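Local coordinates for RNA-binding protein HI_1333 (Haemophilus influenzae, PDB 1JO0) that probably binds RNA through a CRM domain, though its precise role is not established, at residues Asn64-Val67 with Arg68-Ala72; Ile37-Ala40 with Leu41-Glu45; Thr2-Thr5 with Lys6-Gln9. One frame throughout, in Å; residues are numbered along the deposited sequence. Where two conformers were deposited one is given.

Contact 1 of 3, residues Asn64-Val67 with Arg68-Ala72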
# COMPACT_ATOMS: atom_id res chain seq x y z
N ASN A 64 -6.40 8.08 -1.78
CA ASN A 64 -7.45 8.34 -0.81
C ASN A 64 -8.48 7.22 -0.80
O ASN A 64 -8.97 6.84 0.27
CB ASN A 64 -8.11 9.68 -1.11
CG ASN A 64 -7.22 10.87 -0.81
OD1 ASN A 64 -6.14 10.70 -0.26
ND2 ASN A 64 -7.67 12.07 -1.18
N ALA A 65 -8.83 6.73 -1.98
CA ALA A 65 -9.82 5.68 -2.07
C ALA A 65 -9.30 4.37 -1.45
O ALA A 65 -10.02 3.65 -0.77
CB ALA A 65 -10.22 5.43 -3.50
N ILE A 66 -8.06 4.03 -1.75
CA ILE A 66 -7.45 2.80 -1.22
C ILE A 66 -7.47 2.89 0.30
O ILE A 66 -7.86 1.96 0.99
CB ILE A 66 -6.04 2.53 -1.77
CG1 ILE A 66 -6.05 2.28 -3.28
CG2 ILE A 66 -5.36 1.42 -0.99
CD1 ILE A 66 -4.72 2.25 -3.95
N VAL A 67 -6.99 3.99 0.88
CA VAL A 67 -6.93 4.09 2.34
C VAL A 67 -8.33 4.02 2.90
O VAL A 67 -8.58 3.38 3.93
CB VAL A 67 -6.20 5.38 2.72
CG1 VAL A 67 -6.38 5.70 4.18
CG2 VAL A 67 -4.71 5.25 2.35
N ARG A 68 -9.32 4.68 2.31
CA ARG A 68 -10.67 4.66 2.83
C ARG A 68 -11.22 3.25 2.86
O ARG A 68 -11.81 2.82 3.83
CB ARG A 68 -11.59 5.51 1.95
CG ARG A 68 -13.01 5.60 2.49
CD ARG A 68 -13.88 6.56 1.69
NE ARG A 68 -15.28 6.47 2.10
CZ ARG A 68 -16.30 5.97 1.44
NH1 ARG A 68 -16.20 5.45 0.23
NH2 ARG A 68 -17.50 6.00 2.01
N GLU A 69 -11.07 2.52 1.76
CA GLU A 69 -11.67 1.19 1.65
C GLU A 69 -10.96 0.13 2.48
O GLU A 69 -11.65 -0.76 3.03
CB GLU A 69 -11.59 0.77 0.17
CG GLU A 69 -12.39 1.67 -0.77
CD GLU A 69 -13.84 1.22 -0.73
OE1 GLU A 69 -14.29 0.60 0.24
OE2 GLU A 69 -14.49 1.58 -1.70
N THR A 70 -9.65 0.23 2.54
CA THR A 70 -8.86 -0.85 3.14
C THR A 70 -8.41 -0.57 4.58
O THR A 70 -8.04 -1.50 5.29
CB THR A 70 -7.58 -1.14 2.35
OG1 THR A 70 -6.65 -0.03 2.45
CG2 THR A 70 -7.82 -1.49 0.89
N LYS A 71 -8.40 0.70 4.99
CA LYS A 71 -7.87 1.11 6.29
C LYS A 71 -6.39 0.84 6.46
O LYS A 71 -5.86 0.86 7.58
CB LYS A 71 -8.66 0.48 7.44
CG LYS A 71 -10.14 0.47 7.18
CD LYS A 71 -10.75 1.78 6.78
CE LYS A 71 -12.27 1.57 6.79
NZ LYS A 71 -12.79 0.76 5.65
N ALA A 72 -5.67 0.63 5.34
CA ALA A 72 -4.24 0.55 5.37
C ALA A 72 -3.61 1.91 5.66
O ALA A 72 -4.20 2.95 5.34
CB ALA A 72 -3.69 -0.01 4.06
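Ile66 O is gripped twice by Thr70. The hydroxyl OG1 of Thr70 donates to Ile66 O at 2.7 Å, and Thr70 N reaches the same Ile66 O at 2.9 Å. The two donors approach differently. The amide N comes nearly along the C=O axis, with a C=O...N angle of 160°. The hydroxyl sits above the carbonyl plane, 44° out of it, and so does not lie on a lone pair. This hydroxyl position comes from the first torsion of Thr70, which sets OG1 between the backbone N and the carbonyl carbon (chi1 68°). From there Thr70 OG1 also accepts from Ala72 N at 3.1 Å, forming an ST turn. One hydroxyl thus ties the last helical turn to the chain that leaves it, and one bond given and one accepted fix its rotation. The side chains of Ile66 and Thr70 lie side by side and point the same way, with Ile66 CG2 3.9 Å from Thr70 OG1.

At Lys71 the backbone turns to positive phi. Lys71 N still donates to Val67 O, at 2.9 Å. The side chain of Lys71 bends at chi2 and chi4 and folds back over the helix end. Lys71 NZ donates to Arg68 O at 2.9 Å, in the carbonyl plane, and weakly to Glu69 O. A positive ammonium group there would probably suit the negative end of the helix dipole. Ala72 O, beyond the turn, lies near both methyls of Val67, with Val67 CG1 at 3.7 Å.

Ile66 faces inward, onto Ile37 of helix 31-44 and Leu82 and Leu84 of strand 81-85. Thr70 O accepts from Arg86 NH1. The arrangement is the C-terminal end of helix 56-70, closed by a positive-phi residue and an ST turn where the CRM-family chain passes into strand 73-78.

Contact 2 of 3, residues Ile37-Ala40 with Leu41-Glu45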
# COMPACT_ATOMS: atom_id res chain seq x y z
N ILE A 37 -5.85 -5.67 -4.00
CA ILE A 37 -5.17 -4.97 -2.90
C ILE A 37 -5.57 -5.59 -1.59
O ILE A 37 -4.71 -5.83 -0.72
CB ILE A 37 -5.45 -3.46 -2.97
CG1 ILE A 37 -4.82 -2.86 -4.23
CG2 ILE A 37 -4.93 -2.76 -1.74
CD1 ILE A 37 -5.26 -1.43 -4.52
N GLU A 38 -6.83 -5.88 -1.38
CA GLU A 38 -7.23 -6.56 -0.14
C GLU A 38 -6.53 -7.90 0.06
O GLU A 38 -6.06 -8.20 1.13
CB GLU A 38 -8.73 -6.86 -0.18
CG GLU A 38 -9.55 -5.74 0.32
CD GLU A 38 -9.44 -5.49 1.83
OE1 GLU A 38 -9.62 -4.32 2.19
OE2 GLU A 38 -9.21 -6.40 2.64
N ASN A 39 -6.47 -8.69 -1.01
CA ASN A 39 -5.84 -9.98 -0.98
C ASN A 39 -4.39 -9.82 -0.57
O ASN A 39 -3.82 -10.55 0.23
CB ASN A 39 -5.99 -10.65 -2.33
CG ASN A 39 -5.35 -12.03 -2.34
OD1 ASN A 39 -5.70 -12.93 -1.57
ND2 ASN A 39 -4.40 -12.21 -3.24
N ALA A 40 -3.71 -8.87 -1.20
CA ALA A 40 -2.30 -8.62 -0.96
C ALA A 40 -2.03 -8.16 0.47
O ALA A 40 -1.11 -8.61 1.14
CB ALA A 40 -1.80 -7.61 -1.99
N LEU A 41 -2.84 -7.25 0.99
CA LEU A 41 -2.76 -6.85 2.37
C LEU A 41 -2.93 -8.03 3.31
O LEU A 41 -2.19 -8.19 4.28
CB LEU A 41 -3.76 -5.77 2.74
CG LEU A 41 -3.53 -4.38 2.15
CD1 LEU A 41 -4.77 -3.51 2.37
CD2 LEU A 41 -2.30 -3.70 2.71
N ASN A 42 -3.91 -8.87 3.04
CA ASN A 42 -4.18 -10.03 3.86
C ASN A 42 -3.00 -10.97 3.95
O ASN A 42 -2.66 -11.40 5.06
CB ASN A 42 -5.39 -10.80 3.35
CG ASN A 42 -6.67 -10.11 3.79
OD1 ASN A 42 -6.67 -9.30 4.72
ND2 ASN A 42 -7.67 -10.53 3.04
N HIS A 43 -2.41 -11.29 2.78
CA HIS A 43 -1.30 -12.25 2.81
C HIS A 43 0.01 -11.61 3.25
O HIS A 43 0.81 -12.26 3.93
CB HIS A 43 -1.11 -12.90 1.45
CG HIS A 43 -2.25 -13.84 1.15
ND1 HIS A 43 -2.44 -14.98 1.85
CD2 HIS A 43 -3.29 -13.72 0.29
CE1 HIS A 43 -3.52 -15.59 1.41
NE2 HIS A 43 -4.06 -14.84 0.45
N HIS A 44 0.26 -10.36 2.82
CA HIS A 44 1.60 -9.81 2.96
C HIS A 44 1.76 -8.74 4.04
O HIS A 44 2.92 -8.53 4.45
CB HIS A 44 2.06 -9.18 1.63
CG HIS A 44 2.09 -10.20 0.55
ND1 HIS A 44 3.01 -11.22 0.53
CD2 HIS A 44 1.33 -10.33 -0.56
CE1 HIS A 44 2.82 -11.97 -0.56
NE2 HIS A 44 1.81 -11.44 -1.24
N GLU A 45 0.70 -8.06 4.41
CA GLU A 45 0.66 -6.94 5.37
C GLU A 45 1.29 -5.69 4.76
O GLU A 45 0.62 -4.64 4.71
CB GLU A 45 1.36 -7.30 6.70
CG GLU A 45 0.65 -8.39 7.46
CD GLU A 45 1.38 -8.63 8.78
OE1 GLU A 45 2.58 -8.95 8.75
OE2 GLU A 45 0.77 -8.48 9.87
O HOH W 1 -9.67 -9.11 3.00
O HOH W 2 -7.29 -12.95 0.69
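Four consecutive i to i+4 backbone bonds run from Ile37 O to Leu41 N through Ala40 O to His44 N, and the helix ends where Glu45 takes positive phi. This is the last part of helix 31-44, the helix of the beta-alpha-beta unit between strands 22-24 and 46-51. On the inner side, CG2 of Ile37 and CD1 of Leu41 lie alongside each other, 4.2 Å apart. Both residues rest on Ile47 of strand 46-51.

The outer side is polar. Two waters sit beside Asn42. One donates to Glu38 OE2 at 2.8 Å, and the other to Asn39 OD1 at 2.8 Å. Their links to Asn42 ND2 are doubtful, the first being very short and the second weak, and Asn42 has two conformers. Glu38 OE2 also forms a salt bridge with Arg86, so that carboxylate oxygen has both a charged partner and a water. Glu45 OE1 accepts from the backbone of Lys92 and Ile93.

A first torsion of -179° turns the Asn39 amide along the helix, beside the His43 ring. The amide and ring planes are 76° apart, and Asn39 OD1 meets the ring edge, 3.1 Å from His43 CD2.

Contact 3 of 3, residues Thr2-Thr5 with Lys6-Gln9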
# COMPACT_ATOMS: atom_id res chain seq x y z
N THR A 2 -2.63 3.44 12.21
CA THR A 2 -1.82 4.59 12.58
C THR A 2 -0.47 4.06 13.02
O THR A 2 -0.40 3.29 13.97
CB THR A 2 -2.51 5.42 13.67
OG1 THR A 2 -3.75 5.92 13.13
CG2 THR A 2 -1.60 6.55 14.05
N LEU A 3 0.56 4.48 12.29
CA LEU A 3 1.93 4.06 12.51
C LEU A 3 2.74 5.20 13.12
O LEU A 3 2.62 6.36 12.74
CB LEU A 3 2.56 3.68 11.20
CG LEU A 3 1.95 2.50 10.46
CD1 LEU A 3 2.60 2.28 9.12
CD2 LEU A 3 2.09 1.22 11.31
N SER A 4 3.61 4.86 14.06
CA SER A 4 4.54 5.83 14.58
C SER A 4 5.56 6.18 13.48
O SER A 4 5.70 5.43 12.52
CB SER A 4 5.33 5.28 15.78
OG SER A 4 6.27 4.29 15.37
N THR A 5 6.29 7.25 13.68
CA THR A 5 7.36 7.60 12.76
C THR A 5 8.39 6.50 12.57
O THR A 5 8.79 6.15 11.46
CB THR A 5 8.06 8.87 13.33
OG1 THR A 5 7.06 9.87 13.52
CG2 THR A 5 9.10 9.28 12.31
N LYS A 6 8.80 5.86 13.64
CA LYS A 6 9.78 4.78 13.61
C LYS A 6 9.20 3.54 12.94
O LYS A 6 9.95 2.89 12.19
CB LYS A 6 10.22 4.40 15.02
CG LYS A 6 11.18 5.42 15.60
CD LYS A 6 11.31 5.21 17.12
CE LYS A 6 12.52 6.00 17.61
NZ LYS A 6 12.62 5.83 19.08
N GLN A 7 7.94 3.21 13.17
CA GLN A 7 7.33 2.07 12.48
C GLN A 7 7.24 2.26 10.99
O GLN A 7 7.51 1.38 10.18
CB GLN A 7 5.93 1.84 13.07
CG GLN A 7 6.01 1.22 14.45
CD GLN A 7 4.68 1.21 15.16
OE1 GLN A 7 3.79 2.00 14.85
NE2 GLN A 7 4.51 0.33 16.13
N LYS A 8 6.84 3.48 10.63
CA LYS A 8 6.74 3.80 9.21
C LYS A 8 8.09 3.68 8.53
O LYS A 8 8.23 3.14 7.43
CB LYS A 8 6.12 5.20 9.13
CG LYS A 8 5.61 5.63 7.82
CD LYS A 8 4.73 6.88 7.84
CE LYS A 8 4.26 7.34 6.50
NZ LYS A 8 4.04 8.78 6.21
N GLN A 9 9.14 4.19 9.20
CA GLN A 9 10.46 4.12 8.61
C GLN A 9 10.94 2.69 8.50
O GLN A 9 11.56 2.30 7.52
CB GLN A 9 11.44 4.92 9.46
CG GLN A 9 12.90 4.76 9.08
CD GLN A 9 13.04 5.18 7.63
OE1 GLN A 9 12.48 6.22 7.23
NE2 GLN A 9 13.72 4.35 6.86
O HOH W 3 1.40 2.62 16.07
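Ser4 and Gln7 bind each other in both directions. Ser4 OG accepts from Gln7 N at 3.0 Å. In return, Ser4 N donates to Gln7 OE1, also at 3.0 Å and nearly straight, with an N-H...O angle of 171°. The donor is tilted 26° from the plane of the Gln7 amide. Together the two bonds make a capping box, with Ser4 as the N-cap of helix 5-15.

The Ser4 hydroxyl stands between the backbone N and the carbonyl carbon (chi1 71°), a setting that brings it over the first turn to meet Gln7 N. Gln7 runs extended beyond CG, and Gln7 CG passes 3.2 Å from Ser4 OG before OE1 reaches Ser4 N.

A water donates to Gln7 OE1 at 2.8 Å and to Thr2 O, linking the amide to the chain ahead of the cap. The other end of this amide, NE2, donates to Pro96 O near the C-terminus. Partners at both ends hold the amide against rotation. Routine helical bonds follow, from Lys8 N to Ser4 O and from Gln9 N to Thr5 O.

Leu3 lies obliquely across Gln7, with its CD2 methyl 4.0 Å from Gln7 OE1. Its side chain also packs on Ala73 and Val75 of strand 73-78. At this helix start the amides of Ser4 and Gln7, which lack a carbonyl one turn back within the helix, are satisfied by side-chain oxygens instead.

Contacts 1 and 2 are the closing turns of two helices packed together, with centres about 13 Å apart. They touch directly. Thr70 CB lies 3.7 Å from Leu41 CD1, Ile66 CD1 lies 3.8 Å from Ile37 CD1, and Ala72 CB also meets Leu41. Arg86 bonds to both, through Thr70 O and Glu38 OE2. Contact 3 opens a different helix and touches neither. Its centre is about 17 Å from that of contact 1 and about 19 Å from that of contact 2. Thr1, just ahead of contact 3, nevertheless bonds to Lys71 of contact 1. Asn64 OD1, which also accepts from Gln60 NE2, and His44 O each bond a glycerol probably from crystallisation.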